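Local atomic coordinates of LAE5 (Uncultured bacterium, PDB entry 5JD3), a protein that is an alpha/beta hydrolase of the GDSL-like lipase/acylhydrolase family and probably acts as an esterase, cleaving carboxylic ester bonds. Residues Ala93-Asn97 with Asp98-Leu102; Ala168-Ala171 with Arg172-Tyr176; Gly221-Val224 with Ile225-Phe229. All coordinates share one frame; numbering follows the deposited sequence.

Contact 1: residues Ala93-Asn97 with Asp98-Leu102; sequences ARWQN and DVFGL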
ATOM      1  N   ALA A  93      15.742  -3.319   2.050  1.00 34.70           N
ATOM      2  CA  ALA A  93      16.780  -4.251   1.623  1.00 32.44           C
ATOM      3  C   ALA A  93      16.722  -4.534   0.123  1.00 34.23           C
ATOM      4  O   ALA A  93      17.735  -4.869  -0.489  1.00 35.24           O
ATOM      5  CB  ALA A  93      16.670  -5.550   2.406  1.00 31.46           C
ATOM      6  N   ARG A  94      15.539  -4.396  -0.465  1.00 34.35           N
ATOM      7  CA  ARG A  94      15.355  -4.715  -1.877  1.00 33.73           C
ATOM      8  C   ARG A  94      14.938  -3.500  -2.696  1.00 33.11           C
ATOM      9  O   ARG A  94      14.567  -3.629  -3.862  1.00 34.61           O
ATOM     10  CB  ARG A  94      14.317  -5.828  -2.039  1.00 32.49           C
ATOM     11  CG  ARG A  94      12.908  -5.444  -1.605  1.00 30.39           C
ATOM     12  CD  ARG A  94      11.970  -6.639  -1.696  1.00 31.17           C
ATOM     13  NE  ARG A  94      10.604  -6.312  -1.296  1.00 33.00           N
ATOM     14  CZ  ARG A  94       9.663  -5.875  -2.127  1.00 34.44           C
ATOM     15  NH1 ARG A  94       9.937  -5.702  -3.413  1.00 36.60           N
ATOM     16  NH2 ARG A  94       8.447  -5.609  -1.672  1.00 33.84           N
ATOM     17  N   TRP A  95      15.007  -2.322  -2.084  1.00 30.35           N
ATOM     18  CA  TRP A  95      14.553  -1.091  -2.722  1.00 30.90           C
ATOM     19  C   TRP A  95      15.327  -0.784  -4.002  1.00 36.05           C
ATOM     20  O   TRP A  95      14.751  -0.323  -4.987  1.00 38.18           O
ATOM     21  CB  TRP A  95      14.671   0.085  -1.751  1.00 29.98           C
ATOM     22  CG  TRP A  95      13.897   1.297  -2.175  1.00 32.45           C
ATOM     23  CD1 TRP A  95      14.367   2.365  -2.883  1.00 35.09           C
ATOM     24  CD2 TRP A  95      12.514   1.567  -1.914  1.00 29.34           C
ATOM     25  NE1 TRP A  95      13.363   3.282  -3.080  1.00 32.82           N
ATOM     26  CE2 TRP A  95      12.215   2.816  -2.494  1.00 31.61           C
ATOM     27  CE3 TRP A  95      11.501   0.872  -1.246  1.00 26.01           C
ATOM     28  CZ2 TRP A  95      10.944   3.384  -2.427  1.00 29.59           C
ATOM     29  CZ3 TRP A  95      10.240   1.440  -1.181  1.00 26.59           C
ATOM     30  CH2 TRP A  95       9.973   2.682  -1.768  1.00 24.72           C
ATOM     31  N   GLN A  96      16.630  -1.045  -3.982  1.00 36.06           N
ATOM     32  CA  GLN A  96      17.486  -0.756  -5.128  1.00 41.58           C
ATOM     33  C   GLN A  96      17.071  -1.536  -6.375  1.00 44.48           C
ATOM     34  O   GLN A  96      16.981  -0.971  -7.465  1.00 47.75           O
ATOM     35  CB  GLN A  96      18.948  -1.060  -4.791  1.00 43.91           C
ATOM     36  CG  GLN A  96      19.887  -0.982  -5.986  1.00 52.27           C
ATOM     37  CD  GLN A  96      19.804   0.347  -6.713  1.00 58.28           C
ATOM     38  OE1 GLN A  96      19.722   1.406  -6.089  1.00 62.15           O
ATOM     39  NE2 GLN A  96      19.820   0.297  -8.040  1.00 58.06           N
ATOM     40  N   ASN A  97      16.815  -2.829  -6.210  1.00 42.22           N
ATOM     41  CA  ASN A  97      16.477  -3.684  -7.342  1.00 43.94           C
ATOM     42  C   ASN A  97      14.999  -3.642  -7.718  1.00 42.17           C
ATOM     43  O   ASN A  97      14.649  -3.788  -8.891  1.00 44.54           O
ATOM     44  CB  ASN A  97      16.886  -5.131  -7.054  1.00 49.12           C
ATOM     45  CG  ASN A  97      18.388  -5.300  -6.929  1.00 53.72           C
ATOM     46  OD1 ASN A  97      19.158  -4.423  -7.322  1.00 55.02           O
ATOM     47  ND2 ASN A  97      18.812  -6.435  -6.386  1.00 52.28           N
ATOM     48  N   ASP A  98      14.132  -3.441  -6.731  1.00 40.01           N
ATOM     49  CA  ASP A  98      12.694  -3.540  -6.965  1.00 41.28           C
ATOM     50  C   ASP A  98      12.002  -2.193  -7.176  1.00 41.17           C
ATOM     51  O   ASP A  98      10.840  -2.151  -7.580  1.00 40.82           O
ATOM     52  CB  ASP A  98      12.023  -4.282  -5.806  1.00 40.65           C
ATOM     53  CG  ASP A  98      12.379  -5.756  -5.777  1.00 42.45           C
ATOM     54  OD1 ASP A  98      13.114  -6.210  -6.679  1.00 45.44           O
ATOM     55  OD2 ASP A  98      11.912  -6.464  -4.861  1.00 40.77           O
ATOM     56  N   VAL A  99      12.703  -1.097  -6.907  1.00 39.72           N
ATOM     57  CA  VAL A  99      12.131   0.227  -7.136  1.00 34.38           C
ATOM     58  C   VAL A  99      12.980   1.051  -8.103  1.00 34.92           C
ATOM     59  O   VAL A  99      12.551   1.340  -9.219  1.00 37.11           O
ATOM     60  CB  VAL A  99      11.963   1.011  -5.820  1.00 30.01           C
ATOM     61  CG1 VAL A  99      11.382   2.390  -6.096  1.00 27.48           C
ATOM     62  CG2 VAL A  99      11.072   0.241  -4.856  1.00 29.34           C
ATOM     63  N   PHE A 100      14.182   1.421  -7.670  1.00 32.60           N
ATOM     64  CA  PHE A 100      15.075   2.239  -8.487  1.00 37.48           C
ATOM     65  C   PHE A 100      15.472   1.539  -9.783  1.00 39.78           C
ATOM     66  O   PHE A 100      15.599   2.178 -10.828  1.00 42.72           O
ATOM     67  CB  PHE A 100      16.330   2.612  -7.696  1.00 41.87           C
ATOM     68  CG  PHE A 100      16.083   3.599  -6.593  1.00 45.69           C
ATOM     69  CD1 PHE A 100      14.993   4.454  -6.640  1.00 47.46           C
ATOM     70  CD2 PHE A 100      16.943   3.678  -5.511  1.00 47.14           C
ATOM     71  CE1 PHE A 100      14.765   5.365  -5.626  1.00 46.77           C
ATOM     72  CE2 PHE A 100      16.721   4.587  -4.494  1.00 46.39           C
ATOM     73  CZ  PHE A 100      15.630   5.432  -4.552  1.00 45.96           C
ATOM     74  N   GLY A 101      15.656   0.225  -9.711  1.00 39.38           N
ATOM     75  CA  GLY A 101      16.089  -0.551 -10.858  1.00 40.65           C
ATOM     76  C   GLY A 101      15.039  -0.699 -11.943  1.00 44.40           C
ATOM     77  O   GLY A 101      15.294  -1.308 -12.982  1.00 49.14           O
ATOM     78  N   LEU A 102      13.854  -0.144 -11.707  1.00 41.97           N
ATOM     79  CA  LEU A 102      12.772  -0.221 -12.680  1.00 41.28           C
ATOM     80  C   LEU A 102      12.501   1.139 -13.315  1.00 42.09           C
ATOM     81  O   LEU A 102      11.693   1.248 -14.237  1.00 40.32           O
ATOM     82  CB  LEU A 102      11.501  -0.761 -12.024  1.00 40.28           C
ATOM     83  CG  LEU A 102      11.621  -2.172 -11.444  1.00 41.94           C
ATOM     84  CD1 LEU A 102      10.281  -2.659 -10.914  1.00 40.93           C
ATOM     85  CD2 LEU A 102      12.172  -3.133 -12.486  1.00 44.35           C
TER
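W95 O is gripped by two backbone donors, V99 N at 2.9 Å and F100 N at 3.3 Å. The first bond is the regular alpha-helical step. The second reaches one residue further and marks the wider pi-type turn in which helix 88-100 ends. The W95 indole meets V99 and F100, one over its face and the other at its edge. V99 CG2 is 3.6 Å from the centroid of the W95 six-membered ring. F100 forms a T-shaped pair with the indole, planes at 88°. The NE1-CD1 edge lies over the F100 face, with W95 NE1 offset toward the rim and 3.5 Å from F100 CZ; NE1 also makes a weak hydrogen bond to T146 OG1. R94 makes an i to i+4 salt bridge: its NH1 is 2.6 Å from D98 OD2, in the guanidinium plane and on the anti lone pair of the oxygen. R94 CG lies between its backbone N and carbonyl carbon (chi1 65°). The extended chain then turns at chi4 (90°), which presents NH1 to D98. R94 NH2 bonds Q81 O and NE bonds N86 OD1, so three acceptors fix the guanidinium. The helix rests on strand 29-34 through I33, L102 reaches strand 77-82, and F100 lies against helix 132-146.

Contact 2: residues Ala168-Ala171 with Arg172-Tyr176; sequences AMRA and RMDVY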
ATOM      1  N   ALA A 168      -5.912  -2.740  21.186  1.00 33.97           N
ATOM      2  CA  ALA A 168      -4.463  -2.574  21.286  1.00 31.45           C
ATOM      3  C   ALA A 168      -3.771  -2.518  19.926  1.00 28.92           C
ATOM      4  O   ALA A 168      -2.858  -1.719  19.725  1.00 29.51           O
ATOM      5  CB  ALA A 168      -3.868  -3.694  22.125  1.00 34.63           C
ATOM      6  N   MET A 169      -4.212  -3.357  18.995  1.00 23.83           N
ATOM      7  CA  MET A 169      -3.594  -3.407  17.674  1.00 28.51           C
ATOM      8  C   MET A 169      -4.105  -2.293  16.758  1.00 27.82           C
ATOM      9  O   MET A 169      -3.341  -1.735  15.971  1.00 27.61           O
ATOM     10  CB  MET A 169      -3.830  -4.772  17.024  1.00 27.04           C
ATOM     11  CG  MET A 169      -3.315  -4.861  15.597  1.00 27.13           C
ATOM     12  SD  MET A 169      -2.964  -6.539  15.047  1.00 29.32           S
ATOM     13  CE  MET A 169      -2.801  -6.267  13.284  1.00 22.05           C
ATOM     14  N   ARG A 170      -5.391  -1.972  16.860  1.00 29.17           N
ATOM     15  CA  ARG A 170      -5.961  -0.882  16.074  1.00 28.20           C
ATOM     16  C   ARG A 170      -5.343   0.451  16.482  1.00 29.37           C
ATOM     17  O   ARG A 170      -4.989   1.267  15.630  1.00 24.09           O
ATOM     18  CB  ARG A 170      -7.483  -0.829  16.234  1.00 24.12           C
ATOM     19  CG  ARG A 170      -8.124   0.416  15.632  1.00 26.67           C
ATOM     20  CD  ARG A 170      -7.849   0.524  14.138  1.00 24.43           C
ATOM     21  NE  ARG A 170      -8.030   1.886  13.640  1.00 24.33           N
ATOM     22  CZ  ARG A 170      -9.151   2.344  13.090  1.00 27.94           C
ATOM     23  NH1 ARG A 170      -9.215   3.598  12.667  1.00 26.13           N
ATOM     24  NH2 ARG A 170     -10.207   1.551  12.961  1.00 24.35           N
ATOM     25  N   ALA A 171      -5.213   0.661  17.787  1.00 23.16           N
ATOM     26  CA  ALA A 171      -4.607   1.881  18.310  1.00 29.52           C
ATOM     27  C   ALA A 171      -3.135   1.957  17.928  1.00 30.00           C
ATOM     28  O   ALA A 171      -2.612   3.036  17.649  1.00 23.60           O
ATOM     29  CB  ALA A 171      -4.768   1.949  19.819  1.00 30.27           C
ATOM     30  N   ARG A 172      -2.473   0.804  17.919  1.00 26.95           N
ATOM     31  CA  ARG A 172      -1.075   0.717  17.514  1.00 23.08           C
ATOM     32  C   ARG A 172      -0.941   0.972  16.018  1.00 26.60           C
ATOM     33  O   ARG A 172      -0.001   1.628  15.570  1.00 28.81           O
ATOM     34  CB  ARG A 172      -0.494  -0.653  17.869  1.00 24.53           C
ATOM     35  CG  ARG A 172       1.004  -0.790  17.639  1.00 29.95           C
ATOM     36  CD  ARG A 172       1.798   0.014  18.655  1.00 36.39           C
ATOM     37  NE  ARG A 172       3.199  -0.391  18.702  1.00 39.34           N
ATOM     38  CZ  ARG A 172       4.114   0.171  19.484  1.00 41.27           C
ATOM     39  NH1 ARG A 172       3.777   1.169  20.290  1.00 42.20           N
ATOM     40  NH2 ARG A 172       5.367  -0.264  19.462  1.00 42.33           N
ATOM     41  N   MET A 173      -1.888   0.444  15.249  1.00 22.52           N
ATOM     42  CA  MET A 173      -1.900   0.644  13.805  1.00 22.92           C
ATOM     43  C   MET A 173      -2.130   2.117  13.484  1.00 25.77           C
ATOM     44  O   MET A 173      -1.625   2.632  12.487  1.00 28.30           O
ATOM     45  CB  MET A 173      -2.977  -0.224  13.149  1.00 24.37           C
ATOM     46  CG  MET A 173      -2.855  -0.334  11.638  1.00 25.90           C
ATOM     47  SD  MET A 173      -1.425  -1.307  11.120  1.00 25.22           S
ATOM     48  CE  MET A 173      -1.957  -2.962  11.553  1.00 19.91           C
ATOM     49  N   ASP A 174      -2.894   2.788  14.342  1.00 27.95           N
ATOM     50  CA  ASP A 174      -3.137   4.220  14.201  1.00 32.73           C
ATOM     51  C   ASP A 174      -1.862   5.019  14.440  1.00 32.99           C
ATOM     52  O   ASP A 174      -1.666   6.081  13.848  1.00 29.60           O
ATOM     53  CB  ASP A 174      -4.232   4.681  15.167  1.00 36.88           C
ATOM     54  CG  ASP A 174      -5.602   4.157  14.789  1.00 43.61           C
ATOM     55  OD1 ASP A 174      -5.816   3.850  13.598  1.00 42.60           O
ATOM     56  OD2 ASP A 174      -6.468   4.056  15.684  1.00 47.05           O
ATOM     57  N   VAL A 175      -1.000   4.506  15.312  1.00 34.02           N
ATOM     58  CA  VAL A 175       0.280   5.145  15.594  1.00 30.60           C
ATOM     59  C   VAL A 175       1.147   5.182  14.342  1.00 29.19           C
ATOM     60  O   VAL A 175       1.700   6.223  13.985  1.00 27.85           O
ATOM     61  CB  VAL A 175       1.042   4.419  16.721  1.00 24.55           C
ATOM     62  CG1 VAL A 175       2.461   4.957  16.844  1.00 24.82           C
ATOM     63  CG2 VAL A 175       0.296   4.549  18.039  1.00 25.51           C
ATOM     64  N   TYR A 176       1.245   4.039  13.673  1.00 27.83           N
ATOM     65  CA  TYR A 176       2.089   3.904  12.491  1.00 26.44           C
ATOM     66  C   TYR A 176       1.505   4.641  11.290  1.00 24.11           C
ATOM     67  O   TYR A 176       2.242   5.107  10.421  1.00 21.36           O
ATOM     68  CB  TYR A 176       2.296   2.425  12.158  1.00 22.97           C
ATOM     69  CG  TYR A 176       3.294   1.737  13.062  1.00 21.79           C
ATOM     70  CD1 TYR A 176       3.069   1.633  14.428  1.00 24.89           C
ATOM     71  CD2 TYR A 176       4.460   1.186  12.547  1.00 26.43           C
ATOM     72  CE1 TYR A 176       3.979   1.005  15.258  1.00 28.72           C
ATOM     73  CE2 TYR A 176       5.376   0.556  13.368  1.00 30.04           C
ATOM     74  CZ  TYR A 176       5.130   0.468  14.722  1.00 29.55           C
ATOM     75  OH  TYR A 176       6.041  -0.159  15.541  1.00 32.96           O
TER
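The R170 guanidinium meets D174 at its edge, not over a face. R170 NE lies 3.0 Å from D174 OD1 in an almost straight bond of 171°, part of an i to i+4 salt bridge. D174 OD1 lies in the guanidinium plane but is met on its syn side, 23° out of the carboxylate plane. The two planes are 79° apart, so the groups are not stacked. The R170 chain bends at chi2, which turns it along the helix and brings NE to the carboxylate. The other guanidinium nitrogens are held elsewhere: NH1 forms a salt bridge with D199, and NH2 bonds E162 O in the preceding loop. On another side of the helix M169 and M173 lie side by side and point the same way. M169 CE and M173 CE are 3.8 Å apart. Both side chains touch F160, while R172 turns to Q119, which its NH2 bonds. Ordinary helical bonds join the same residues: M173 N to M169 O at 2.7 Å and D174 N to R170 O at 2.9 Å. R170 is buried, and its charge is probably balanced by D174 and D199, with like-charged R165 NE also close to NH1.

Contact 3: residues Gly221-Val224 with Ile225-Phe229; sequences GHQV and IANAF
Q223 and N227 meet obliquely on one side of the helix, with their amide planes 43° apart. Q223 NE2 gives a hydrogen bond to N227 OD1 at 2.9 Å. The donor stands above the carbonyl plane of N227, 40° out of it, and the N-H...O angle is 150°. Q223 CG is anti to the backbone N and the chain then bends, which lays the amide toward N227. The same two residues are joined through the backbone, where N227 N bonds Q223 O at 2.8 Å. This is a side-chain bond laid beside an ordinary i to i+4 helical bond. H222 and I225 point to another side. I225 CD1 approaches the H222 ring obliquely, 4.4 Å from H222 ND1, a loose contact. A226 N bonds H222 O at 2.8 Å, and I225 N bonds G221 O at 3.2 Å. The H222 side chain is close to, but not in contact with, S36, H216 and D213, whose geometry is consistent with a Ser-His-Asp triad as in GDSL hydrolases. Helix 219-232 is wedged between other helices. H222 and Q223 touch L62 of helix 59-70, I225 and H222 touch I37 of helix 36-39, and V224 and I225 pack on helix 194-201.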
ATOM      1  N   GLY A 221     -13.138  -5.847  -0.145  1.00 23.33           N
ATOM      2  CA  GLY A 221     -12.202  -5.130   0.699  1.00 24.42           C
ATOM      3  C   GLY A 221     -11.078  -4.504  -0.102  1.00 28.36           C
ATOM      4  O   GLY A 221     -10.656  -3.381   0.175  1.00 25.92           O
ATOM      5  N   HIS A 222     -10.591  -5.233  -1.101  1.00 26.40           N
ATOM      6  CA  HIS A 222      -9.550  -4.716  -1.981  1.00 22.37           C
ATOM      7  C   HIS A 222     -10.083  -3.570  -2.836  1.00 23.98           C
ATOM      8  O   HIS A 222      -9.337  -2.668  -3.214  1.00 20.89           O
ATOM      9  CB  HIS A 222      -8.992  -5.828  -2.871  1.00 23.61           C
ATOM     10  CG  HIS A 222      -8.000  -6.713  -2.182  1.00 28.00           C
ATOM     11  ND1 HIS A 222      -6.675  -6.367  -2.028  1.00 26.48           N
ATOM     12  CD2 HIS A 222      -8.137  -7.933  -1.609  1.00 29.77           C
ATOM     13  CE1 HIS A 222      -6.039  -7.333  -1.391  1.00 26.27           C
ATOM     14  NE2 HIS A 222      -6.904  -8.296  -1.126  1.00 28.71           N
ATOM     15  N   GLN A 223     -11.377  -3.612  -3.137  1.00 23.69           N
ATOM     16  CA  GLN A 223     -12.010  -2.547  -3.905  1.00 26.62           C
ATOM     17  C   GLN A 223     -12.083  -1.275  -3.065  1.00 28.51           C
ATOM     18  O   GLN A 223     -11.992  -0.166  -3.592  1.00 29.01           O
ATOM     19  CB  GLN A 223     -13.406  -2.966  -4.370  1.00 27.31           C
ATOM     20  CG  GLN A 223     -14.026  -2.027  -5.395  1.00 25.91           C
ATOM     21  CD  GLN A 223     -13.342  -2.100  -6.746  1.00 30.37           C
ATOM     22  OE1 GLN A 223     -13.453  -3.099  -7.458  1.00 29.10           O
ATOM     23  NE2 GLN A 223     -12.627  -1.041  -7.107  1.00 22.52           N
ATOM     24  N   VAL A 224     -12.246  -1.446  -1.757  1.00 28.48           N
ATOM     25  CA  VAL A 224     -12.217  -0.325  -0.826  1.00 28.21           C
ATOM     26  C   VAL A 224     -10.848   0.340  -0.862  1.00 27.65           C
ATOM     27  O   VAL A 224     -10.740   1.566  -0.924  1.00 28.51           O
ATOM     28  CB  VAL A 224     -12.540  -0.773   0.616  1.00 26.18           C
ATOM     29  CG1 VAL A 224     -12.183   0.320   1.616  1.00 20.23           C
ATOM     30  CG2 VAL A 224     -14.007  -1.162   0.737  1.00 28.38           C
ATOM     31  N   ILE A 225      -9.803  -0.482  -0.835  1.00 25.18           N
ATOM     32  CA  ILE A 225      -8.433   0.007  -0.916  1.00 28.17           C
ATOM     33  C   ILE A 225      -8.182   0.709  -2.246  1.00 29.76           C
ATOM     34  O   ILE A 225      -7.612   1.801  -2.287  1.00 28.04           O
ATOM     35  CB  ILE A 225      -7.415  -1.138  -0.752  1.00 23.80           C
ATOM     36  CG1 ILE A 225      -7.585  -1.812   0.610  1.00 24.58           C
ATOM     37  CG2 ILE A 225      -5.996  -0.622  -0.915  1.00 20.12           C
ATOM     38  CD1 ILE A 225      -6.660  -2.989   0.827  1.00 19.89           C
ATOM     39  N   ALA A 226      -8.617   0.074  -3.330  1.00 24.71           N
ATOM     40  CA  ALA A 226      -8.412   0.605  -4.671  1.00 25.11           C
ATOM     41  C   ALA A 226      -9.135   1.934  -4.871  1.00 25.16           C
ATOM     42  O   ALA A 226      -8.591   2.858  -5.473  1.00 27.76           O
ATOM     43  CB  ALA A 226      -8.871  -0.406  -5.712  1.00 21.42           C
ATOM     44  N   ASN A 227     -10.359   2.027  -4.363  1.00 25.29           N
ATOM     45  CA  ASN A 227     -11.164   3.232  -4.528  1.00 27.32           C
ATOM     46  C   ASN A 227     -10.626   4.415  -3.728  1.00 27.62           C
ATOM     47  O   ASN A 227     -10.799   5.567  -4.122  1.00 33.58           O
ATOM     48  CB  ASN A 227     -12.617   2.958  -4.140  1.00 28.41           C
ATOM     49  CG  ASN A 227     -13.352   2.141  -5.185  1.00 30.97           C
ATOM     50  OD1 ASN A 227     -12.766   1.714  -6.180  1.00 35.12           O
ATOM     51  ND2 ASN A 227     -14.640   1.916  -4.961  1.00 30.96           N
ATOM     52  N   ALA A 228      -9.977   4.126  -2.604  1.00 26.29           N
ATOM     53  CA  ALA A 228      -9.334   5.168  -1.815  1.00 28.21           C
ATOM     54  C   ALA A 228      -8.163   5.755  -2.593  1.00 27.61           C
ATOM     55  O   ALA A 228      -7.950   6.968  -2.602  1.00 26.23           O
ATOM     56  CB  ALA A 228      -8.869   4.617  -0.477  1.00 25.83           C
ATOM     57  N   PHE A 229      -7.414   4.876  -3.250  1.00 24.74           N
ATOM     58  CA  PHE A 229      -6.285   5.266  -4.087  1.00 28.03           C
ATOM     59  C   PHE A 229      -6.746   6.120  -5.264  1.00 31.81           C
ATOM     60  O   PHE A 229      -6.183   7.182  -5.532  1.00 30.26           O
ATOM     61  CB  PHE A 229      -5.549   4.017  -4.586  1.00 27.44           C
ATOM     62  CG  PHE A 229      -4.330   4.311  -5.419  1.00 27.39           C
ATOM     63  CD1 PHE A 229      -3.073   4.342  -4.838  1.00 28.84           C
ATOM     64  CD2 PHE A 229      -4.436   4.529  -6.783  1.00 25.39           C
ATOM     65  CE1 PHE A 229      -1.948   4.602  -5.599  1.00 30.24           C
ATOM     66  CE2 PHE A 229      -3.316   4.791  -7.548  1.00 27.93           C
ATOM     67  CZ  PHE A 229      -2.071   4.827  -6.956  1.00 29.47           C
TER

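The three contacts follow one another along the chain, and none nests in or crosses another. Each is local to one helix, so none closes a long loop. Contact 1 comes first, at the end of helix 88-100, next to the strands 29-34 and 77-82 of the parallel sheet. Contact 2 opens helix 168-187, the crossover between strands 152-156 and 190-192. Contact 3 lies in helix 219-232, the last helix. The centres of contacts 1 and 3 are about 25 Å apart, on opposite sides of the chain's centre. Contacts 2 and 3 have centres about 20 Å apart. Helix 132-146 is a neighbour of contacts 1 and 2, and helix 194-201 of contact 3.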